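Local coordinates for putative cell wall hydrolase phosphatase-associated protein (PDB 7CFL), which is the catalytic domain of an autolysin, an endopeptidase of the NlpC/P60 type that probably cuts cell-wall peptides by cysteine-peptidase chemistry, at residues A14-S19 against K51-S56; V71-L76 against S129-A134; L81-T86 against S95-Y100. All blocks are in the same frame, centred on the assembly; numbering follows the deposited sequence.

Interaction 1 of 3, residues A14-S19 against K51-S56; sequences ADSVIS and KSVGVS
Val-17 and Val-53 meet at roughly a right angle, CG2 to CG2 at 4.0 Å, where helix 13-22 passes the C-terminal end of helix 41-53. Each valine has a serine beside it, and the serines fill the rest of the contact. Ser-52 points at the first helix, its CA 5.4 Å from the CA of Val-17, and lays its OG 3.6 Å from Val-17 CG2. That hydroxyl bonds back to Val-48 O, one turn earlier in its own helix, which lets it lie against a methyl with its polar need met. Ser-16, on the first helix, has OG swung anti to the backbone N (chi1 178°), which brings the hydroxyl to 3.7 Å from Ser-52 CB, while Ser-16 CB rests 3.8 Å from Val-53 CG1. Gly-54, with positive phi, is the first residue to leave helical geometry, and the chain turns away from the contact. Behind the pair, Leu-138 at the C terminus touches both valines, and Val-17 reaches on to Val-48, Met-49 and Ile-99. The small side chains let the two helices come close, and the chemistry is that of a single valine pair flanked by two serine hydroxyls, held across the two segments mainly by van der Waals contact.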
loop_
_atom_site.group_PDB
_atom_site.type_symbol
_atom_site.label_atom_id
_atom_site.label_comp_id
_atom_site.label_asym_id
_atom_site.label_seq_id
_atom_site.Cartn_x
_atom_site.Cartn_y
_atom_site.Cartn_z
ATOM N N ALA A 14 2.620 13.553 -4.492
ATOM C CA ALA A 14 3.142 12.543 -3.550
ATOM C C ALA A 14 3.135 13.100 -2.111
ATOM O O ALA A 14 2.718 12.337 -1.211
ATOM C CB ALA A 14 4.512 12.073 -3.991
ATOM N N ASP A 15 3.505 14.379 -1.903
ATOM C CA ASP A 15 3.517 15.020 -0.558
ATOM C C ASP A 15 2.096 14.989 0.015
ATOM O O ASP A 15 1.969 14.674 1.221
ATOM C CB ASP A 15 4.031 16.462 -0.560
ATOM C CG ASP A 15 5.446 16.644 -1.078
ATOM O OD1 ASP A 15 6.180 15.656 -1.157
ATOM O OD2 ASP A 15 5.789 17.786 -1.432
ATOM N N SER A 16 1.074 15.271 -0.812
ATOM C CA SER A 16 -0.363 15.250 -0.391
ATOM C C SER A 16 -0.760 13.815 -0.006
ATOM O O SER A 16 -1.376 13.618 1.085
ATOM C CB SER A 16 -1.270 15.804 -1.465
ATOM O OG SER A 16 -2.640 15.736 -1.073
ATOM N N VAL A 17 -0.452 12.843 -0.863
ATOM C CA VAL A 17 -0.737 11.397 -0.616
ATOM C C VAL A 17 -0.137 11.017 0.736
ATOM O O VAL A 17 -0.838 10.419 1.572
ATOM C CB VAL A 17 -0.182 10.498 -1.740
ATOM C CG1 VAL A 17 -0.228 9.021 -1.348
ATOM C CG2 VAL A 17 -0.925 10.727 -3.041
ATOM N N ILE A 18 1.158 11.258 0.929
ATOM C CA ILE A 18 1.865 10.755 2.140
ATOM C C ILE A 18 1.337 11.498 3.375
ATOM O O ILE A 18 1.030 10.818 4.377
ATOM C CB ILE A 18 3.389 10.805 1.940
ATOM C CG1 ILE A 18 3.771 9.845 0.807
ATOM C CG2 ILE A 18 4.116 10.518 3.247
ATOM C CD1 ILE A 18 5.227 9.865 0.453
ATOM N N SER A 19 1.212 12.825 3.343
ATOM C CA SER A 19 0.775 13.585 4.546
ATOM C C SER A 19 -0.666 13.215 4.902
ATOM O O SER A 19 -0.930 13.077 6.094
ATOM C CB SER A 19 0.957 15.066 4.403
ATOM O OG SER A 19 0.309 15.544 3.244
ATOM N N LYS A 51 -8.949 10.612 -1.817
ATOM C CA LYS A 51 -9.238 11.747 -0.897
ATOM C C LYS A 51 -8.122 12.787 -0.973
ATOM O O LYS A 51 -8.419 13.993 -0.819
ATOM C CB LYS A 51 -9.406 11.262 0.539
ATOM C CG LYS A 51 -10.739 10.575 0.794
ATOM C CD LYS A 51 -11.925 11.517 0.999
ATOM C CE LYS A 51 -12.808 11.102 2.156
ATOM N NZ LYS A 51 -14.016 11.949 2.273
ATOM N N SER A 52 -6.876 12.365 -1.194
ATOM C CA SER A 52 -5.735 13.301 -1.181
ATOM C C SER A 52 -5.748 14.111 -2.484
ATOM O O SER A 52 -5.825 15.358 -2.424
ATOM C CB SER A 52 -4.443 12.557 -0.963
ATOM O OG SER A 52 -4.250 11.580 -1.957
ATOM N N VAL A 53 -5.736 13.417 -3.617
ATOM C CA VAL A 53 -5.444 13.996 -4.962
ATOM C C VAL A 53 -6.491 13.577 -6.004
ATOM O O VAL A 53 -6.356 14.015 -7.147
ATOM C CB VAL A 53 -4.008 13.637 -5.405
ATOM C CG1 VAL A 53 -2.985 14.296 -4.500
ATOM C CG2 VAL A 53 -3.767 12.139 -5.480
ATOM N N GLY A 54 -7.529 12.813 -5.646
ATOM C CA GLY A 54 -8.631 12.486 -6.581
ATOM C C GLY A 54 -8.189 11.521 -7.676
ATOM O O GLY A 54 -8.719 11.577 -8.792
ATOM N N VAL A 55 -7.276 10.619 -7.340
ATOM C CA VAL A 55 -6.837 9.531 -8.251
ATOM C C VAL A 55 -7.644 8.294 -7.877
ATOM O O VAL A 55 -7.654 7.933 -6.663
ATOM C CB VAL A 55 -5.333 9.303 -8.117
ATOM C CG1 VAL A 55 -4.936 7.929 -8.610
ATOM C CG2 VAL A 55 -4.576 10.422 -8.803
ATOM N N SER A 56 -8.302 7.716 -8.876
ATOM C CA SER A 56 -9.101 6.474 -8.771
ATOM C C SER A 56 -8.207 5.277 -9.067
ATOM O O SER A 56 -7.650 5.203 -10.206
ATOM C CB SER A 56 -10.289 6.499 -9.693
ATOM O OG SER A 56 -11.123 7.619 -9.413
#

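Interaction 2 of 3, residues V71-L76 against S129-A134; sequences VNRGDL and SRYVNA
Tyr-131 lies under the extended side chain of Arg-73 in a CH-pi contact, at the edge of the antiparallel sheet of this NlpC/P60 domain, where the turn after strand 69-71 folds over the start of strand 131-136. This is the tight part. Arg-73 CD stands 3.8 Å from the centroid of the tyrosine ring, practically on its normal, and Arg-73 CB sits 3.4 Å from Tyr-131 OH. The two side chains run in opposite directions: Arg-73, straight from CG to NE, carries its guanidinium back past the base of the ring, the two planes 34° apart. There NH2 bonds to Asn-123 OD1 and Ser-128 OG, which probably helps hold the arginine methylenes over the ring. Leu-76 CD2 packs 3.6 Å from the CB of the buried Ala-134, with Val-71 on the same side of the sheet.

The strand pairing is looser. Val-71 N donates to Ala-134 O at 3.1 Å, but from well above the carbonyl plane. On this looser side a water bridges Val-71 O and the tyrosine hydroxyl, while the neighbouring Asn-72 and Gly-74 are exposed on the turn. The water lies in the plane of the tyrosine ring at its edge, 2.8 Å from Tyr-131 OH, and donates a hydrogen bond to Val-71 O at 2.7 Å.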
loop_
_atom_site.group_PDB
_atom_site.type_symbol
_atom_site.label_atom_id
_atom_site.label_comp_id
_atom_site.label_asym_id
_atom_site.label_seq_id
_atom_site.Cartn_x
_atom_site.Cartn_y
_atom_site.Cartn_z
ATOM N N VAL A 71 6.890 0.113 -12.108
ATOM C CA VAL A 71 8.114 0.711 -11.495
ATOM C C VAL A 71 9.026 -0.425 -11.020
ATOM O O VAL A 71 8.523 -1.361 -10.366
ATOM C CB VAL A 71 7.724 1.650 -10.337
ATOM C CG1 VAL A 71 8.952 2.222 -9.636
ATOM C CG2 VAL A 71 6.769 2.757 -10.791
ATOM N N ASN A 72 10.322 -0.387 -11.372
ATOM C CA ASN A 72 11.303 -1.335 -10.778
ATOM C C ASN A 72 11.486 -0.998 -9.292
ATOM O O ASN A 72 11.534 0.175 -8.960
ATOM C CB ASN A 72 12.657 -1.294 -11.498
ATOM C CG ASN A 72 12.627 -1.988 -12.839
ATOM O OD1 ASN A 72 12.919 -1.371 -13.862
ATOM N ND2 ASN A 72 12.265 -3.259 -12.845
ATOM N N ARG A 73 11.789 -1.998 -8.470
ATOM C CA ARG A 73 11.970 -1.806 -7.003
ATOM C C ARG A 73 13.118 -0.807 -6.760
ATOM O O ARG A 73 13.039 -0.083 -5.812
ATOM C CB ARG A 73 12.199 -3.154 -6.313
ATOM C CG ARG A 73 12.444 -3.059 -4.810
ATOM C CD ARG A 73 12.589 -4.429 -4.178
ATOM N NE ARG A 73 13.003 -4.375 -2.785
ATOM C CZ ARG A 73 12.948 -5.399 -1.928
ATOM N NH1 ARG A 73 12.512 -6.592 -2.316
ATOM N NH2 ARG A 73 13.315 -5.215 -0.669
ATOM N N GLY A 74 14.195 -0.780 -7.577
ATOM C CA GLY A 74 15.275 0.209 -7.383
ATOM C C GLY A 74 14.895 1.660 -7.713
ATOM O O GLY A 74 15.658 2.568 -7.317
ATOM N N ASP A 75 13.777 1.897 -8.412
ATOM C CA ASP A 75 13.302 3.220 -8.913
ATOM C C ASP A 75 12.083 3.709 -8.112
ATOM O O ASP A 75 11.436 4.677 -8.566
ATOM C CB ASP A 75 12.897 3.125 -10.387
ATOM C CG ASP A 75 12.661 4.459 -11.090
ATOM O OD1 ASP A 75 11.509 4.643 -11.635
ATOM O OD2 ASP A 75 13.622 5.303 -11.108
ATOM N N LEU A 76 11.750 3.089 -6.980
ATOM C CA LEU A 76 10.572 3.522 -6.163
ATOM C C LEU A 76 10.704 4.993 -5.772
ATOM O O LEU A 76 11.806 5.418 -5.353
ATOM C CB LEU A 76 10.473 2.646 -4.923
ATOM C CG LEU A 76 9.889 1.257 -5.158
ATOM C CD1 LEU A 76 10.042 0.382 -3.922
ATOM C CD2 LEU A 76 8.418 1.358 -5.528
ATOM N N SER A 129 11.169 -10.710 0.725
ATOM C CA SER A 129 10.988 -11.966 -0.060
ATOM C C SER A 129 9.586 -12.042 -0.705
ATOM O O SER A 129 9.430 -12.779 -1.695
ATOM C CB SER A 129 11.295 -13.185 0.788
ATOM O OG SER A 129 10.309 -13.385 1.792
ATOM N N ARG A 130 8.600 -11.299 -0.186
ATOM C CA ARG A 130 7.193 -11.327 -0.670
ATOM C C ARG A 130 6.932 -10.224 -1.710
ATOM O O ARG A 130 5.858 -10.257 -2.361
ATOM C CB ARG A 130 6.244 -11.178 0.522
ATOM C CG ARG A 130 6.330 -12.318 1.525
ATOM C CD ARG A 130 5.718 -11.941 2.860
ATOM N NE ARG A 130 4.305 -11.667 2.705
ATOM C CZ ARG A 130 3.623 -10.687 3.303
ATOM N NH1 ARG A 130 4.221 -9.826 4.118
ATOM N NH2 ARG A 130 2.326 -10.561 3.068
ATOM N N TYR A 131 7.879 -9.302 -1.905
ATOM C CA TYR A 131 7.758 -8.191 -2.885
ATOM C C TYR A 131 7.460 -8.762 -4.274
ATOM O O TYR A 131 8.218 -9.661 -4.746
ATOM C CB TYR A 131 9.019 -7.330 -2.901
ATOM C CG TYR A 131 8.973 -6.175 -3.859
ATOM C CD1 TYR A 131 8.697 -4.892 -3.414
ATOM C CD2 TYR A 131 9.231 -6.346 -5.218
ATOM C CE1 TYR A 131 8.603 -3.827 -4.286
ATOM C CE2 TYR A 131 9.125 -5.287 -6.104
ATOM C CZ TYR A 131 8.841 -4.018 -5.637
ATOM O OH TYR A 131 8.773 -2.954 -6.491
ATOM N N VAL A 132 6.429 -8.220 -4.936
ATOM C CA VAL A 132 6.020 -8.655 -6.307
ATOM C C VAL A 132 6.395 -7.578 -7.327
ATOM O O VAL A 132 7.190 -7.890 -8.252
ATOM C CB VAL A 132 4.537 -9.042 -6.401
ATOM C CG1 VAL A 132 4.135 -9.325 -7.853
ATOM C CG2 VAL A 132 4.240 -10.239 -5.507
ATOM N N ASN A 133 5.830 -6.391 -7.207
ATOM C CA ASN A 133 5.923 -5.301 -8.201
ATOM C C ASN A 133 5.509 -3.979 -7.556
ATOM O O ASN A 133 5.148 -3.938 -6.346
ATOM C CB ASN A 133 5.120 -5.598 -9.470
ATOM C CG ASN A 133 3.615 -5.434 -9.367
ATOM O OD1 ASN A 133 3.053 -5.438 -8.275
ATOM N ND2 ASN A 133 2.972 -5.315 -10.513
ATOM N N ALA A 134 5.536 -2.932 -8.365
ATOM C CA ALA A 134 5.194 -1.574 -7.944
ATOM C C ALA A 134 4.504 -0.871 -9.100
ATOM O O ALA A 134 4.754 -1.236 -10.260
ATOM C CB ALA A 134 6.435 -0.887 -7.480
HETATM O O HOH W 1 8.811 -3.717 -9.171
#

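Interaction 3 of 3, residues L81-T86 against S95-Y100; sequences LVFFDT and SHVGIY
A classic beta bulge interrupts the pairing of these two strands: Ser-95 and His-96 both face Phe-84, and both of their amides donate to Phe-84 O. The Ser-95 bond is the straighter, 3.0 Å from N to Phe-84 O at 172° and in the carbonyl plane; the one from His-96 N is bent to 137°. Just beyond, where the strands open into the loop, Thr-86 OG1 and Ser-95 OG share a hydrogen bond of 2.8 Å.

Past the bulge the antiparallel ladder is regular. Val-82 and Gly-98 form a hydrogen-bonded pair, and the bare glycine leaves Val-82 CG2 lying 3.5 Å from Gly-98 O. Phe-83 and Val-97, a non-hydrogen-bonded pair, point the same way side by side. A chi1 of 58° puts Val-97 CG2 anti to the backbone N, where it comes unusually close to Phe-83 CE1, at 3.2 Å. Leu-81 CD2 and Ile-99 CG1 extend this apolar row at 3.9 Å. On the other face, in the conformer given, the His-96 ring has Phe-84 CD2 at its edge. In that conformer NE2 bonds to His-108 ND1 and the side chain touches Cys-41, consistent with the Cys-His-His site of NlpC/P60 peptidases; a citrate, probably from the crystallisation liquor, lies about 5 Å from the His-96 side chain.

The hairpin forms the middle of the sheet, strand 131-136 beside 81-84 and strand 105-110 beside 96-102, while helices 41-53 and 61-64 pack on the face of Leu-81, Phe-83, Val-97 and Ile-99.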
loop_
_atom_site.group_PDB
_atom_site.type_symbol
_atom_site.label_atom_id
_atom_site.label_comp_id
_atom_site.label_asym_id
_atom_site.label_seq_id
_atom_site.Cartn_x
_atom_site.Cartn_y
_atom_site.Cartn_z
ATOM N N LEU A 81 2.728 2.703 -5.323
ATOM C CA LEU A 81 2.125 1.538 -4.662
ATOM C C LEU A 81 3.099 0.373 -4.754
ATOM O O LEU A 81 3.654 0.145 -5.851
ATOM C CB LEU A 81 0.777 1.214 -5.325
ATOM C CG LEU A 81 -0.254 2.331 -5.255
ATOM C CD1 LEU A 81 -1.549 1.927 -5.930
ATOM C CD2 LEU A 81 -0.520 2.740 -3.824
ATOM N N VAL A 82 3.288 -0.345 -3.644
ATOM C CA VAL A 82 4.194 -1.522 -3.599
ATOM C C VAL A 82 3.341 -2.734 -3.248
ATOM O O VAL A 82 2.449 -2.597 -2.388
ATOM C CB VAL A 82 5.361 -1.305 -2.616
ATOM C CG1 VAL A 82 6.412 -0.379 -3.218
ATOM C CG2 VAL A 82 4.882 -0.860 -1.236
ATOM N N PHE A 83 3.540 -3.851 -3.927
ATOM C CA PHE A 83 2.667 -5.059 -3.856
ATOM C C PHE A 83 3.462 -6.278 -3.346
ATOM O O PHE A 83 4.639 -6.520 -3.657
ATOM C CB PHE A 83 2.032 -5.333 -5.217
ATOM C CG PHE A 83 1.213 -4.181 -5.720
ATOM C CD1 PHE A 83 -0.073 -4.002 -5.196
ATOM C CD2 PHE A 83 1.724 -3.177 -6.533
ATOM C CE1 PHE A 83 -0.839 -2.914 -5.567
ATOM C CE2 PHE A 83 0.946 -2.090 -6.910
ATOM C CZ PHE A 83 -0.330 -1.944 -6.397
ATOM N N PHE A 84 2.803 -7.131 -2.581
ATOM C CA PHE A 84 3.385 -8.334 -1.943
ATOM C C PHE A 84 2.452 -9.527 -2.086
ATOM O O PHE A 84 1.231 -9.343 -2.225
ATOM C CB PHE A 84 3.695 -8.077 -0.473
ATOM C CG PHE A 84 4.486 -6.820 -0.242
ATOM C CD1 PHE A 84 5.872 -6.854 -0.142
ATOM C CD2 PHE A 84 3.843 -5.594 -0.239
ATOM C CE1 PHE A 84 6.573 -5.677 0.061
ATOM C CE2 PHE A 84 4.548 -4.425 -0.043
ATOM C CZ PHE A 84 5.914 -4.467 0.084
ATOM N N ASP A 85 3.025 -10.722 -2.033
ATOM C CA ASP A 85 2.260 -11.997 -1.996
ATOM C C ASP A 85 2.187 -12.512 -0.545
ATOM O O ASP A 85 2.663 -11.815 0.369
ATOM C CB ASP A 85 2.838 -12.994 -3.011
ATOM C CG ASP A 85 4.278 -13.410 -2.784
ATOM O OD1 ASP A 85 4.929 -13.808 -3.773
ATOM O OD2 ASP A 85 4.737 -13.330 -1.631
ATOM N N THR A 86 1.595 -13.698 -0.350
ATOM C CA THR A 86 1.432 -14.393 0.965
ATOM C C THR A 86 2.553 -15.439 1.087
ATOM O O THR A 86 3.035 -15.922 0.035
ATOM C CB THR A 86 -0.016 -14.890 1.104
ATOM O OG1 THR A 86 -0.790 -13.727 1.395
ATOM C CG2 THR A 86 -0.254 -15.928 2.181
ATOM N N SER A 95 -1.588 -10.101 -2.697
ATOM C CA SER A 95 -2.546 -10.134 -1.560
ATOM C C SER A 95 -2.358 -8.941 -0.597
ATOM O O SER A 95 -3.142 -8.840 0.390
ATOM C CB SER A 95 -2.395 -11.443 -0.834
ATOM O OG SER A 95 -1.045 -11.639 -0.427
ATOM N N HIS A 96 -1.371 -8.066 -0.837
ATOM C CA HIS A 96 -1.085 -6.912 0.055
ATOM C C HIS A 96 -0.520 -5.748 -0.761
ATOM O O HIS A 96 0.068 -5.957 -1.859
ATOM C CB HIS A 96 -0.168 -7.334 1.215
ATOM C CG HIS A 96 -0.149 -6.363 2.349
ATOM N ND1 HIS A 96 -1.265 -6.131 3.166
ATOM C CD2 HIS A 96 0.831 -5.546 2.791
ATOM C CE1 HIS A 96 -0.943 -5.230 4.069
ATOM N NE2 HIS A 96 0.343 -4.847 3.856
ATOM N N VAL A 97 -0.719 -4.544 -0.260
ATOM C CA VAL A 97 -0.283 -3.286 -0.926
ATOM C C VAL A 97 -0.028 -2.258 0.167
ATOM O O VAL A 97 -0.813 -2.191 1.155
ATOM C CB VAL A 97 -1.333 -2.772 -1.937
ATOM C CG1 VAL A 97 -2.711 -2.513 -1.313
ATOM C CG2 VAL A 97 -0.898 -1.517 -2.645
ATOM N N GLY A 98 0.956 -1.415 -0.062
ATOM C CA GLY A 98 1.315 -0.251 0.750
ATOM C C GLY A 98 1.677 0.907 -0.146
ATOM O O GLY A 98 1.807 0.699 -1.381
ATOM N N ILE A 99 1.808 2.086 0.439
ATOM C CA ILE A 99 2.207 3.331 -0.267
ATOM C C ILE A 99 3.649 3.591 0.119
ATOM O O ILE A 99 3.952 3.732 1.293
ATOM C CB ILE A 99 1.308 4.538 0.078
ATOM C CG1 ILE A 99 -0.160 4.246 -0.233
ATOM C CG2 ILE A 99 1.801 5.804 -0.598
ATOM C CD1 ILE A 99 -1.132 5.283 0.290
ATOM N N TYR A 100 4.531 3.566 -0.866
ATOM C CA TYR A 100 5.950 3.872 -0.596
ATOM C C TYR A 100 6.134 5.331 -0.136
ATOM O O TYR A 100 5.576 6.290 -0.764
ATOM C CB TYR A 100 6.751 3.516 -1.839
ATOM C CG TYR A 100 8.235 3.544 -1.586
ATOM C CD1 TYR A 100 8.834 2.515 -0.878
ATOM C CD2 TYR A 100 9.029 4.623 -1.978
ATOM C CE1 TYR A 100 10.215 2.483 -0.663
ATOM C CE2 TYR A 100 10.399 4.620 -1.727
ATOM C CZ TYR A 100 10.983 3.572 -1.039
ATOM O OH TYR A 100 12.327 3.572 -0.756
#

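From the N terminus, interaction 1 comes first: it closes a 31-residue excursion by bringing helix 13-22 against the end of helix 41-53, and it is complete before the sheet begins. Interaction 2 then joins the turn after strand 69-71 to the last strand, 131-136. Within that wide loop lies interaction 3, the hairpin of 81-84 and 96-102. Interactions 2 and 3 share the sheet, with Val-132 N probably bonded to Phe-83 O and Leu-76 packed on Val-82. Interaction 1 reaches the hairpin from the helical side, where Val-17 meets Ile-99, but its nearest atoms stay about 10 Å from interaction 2.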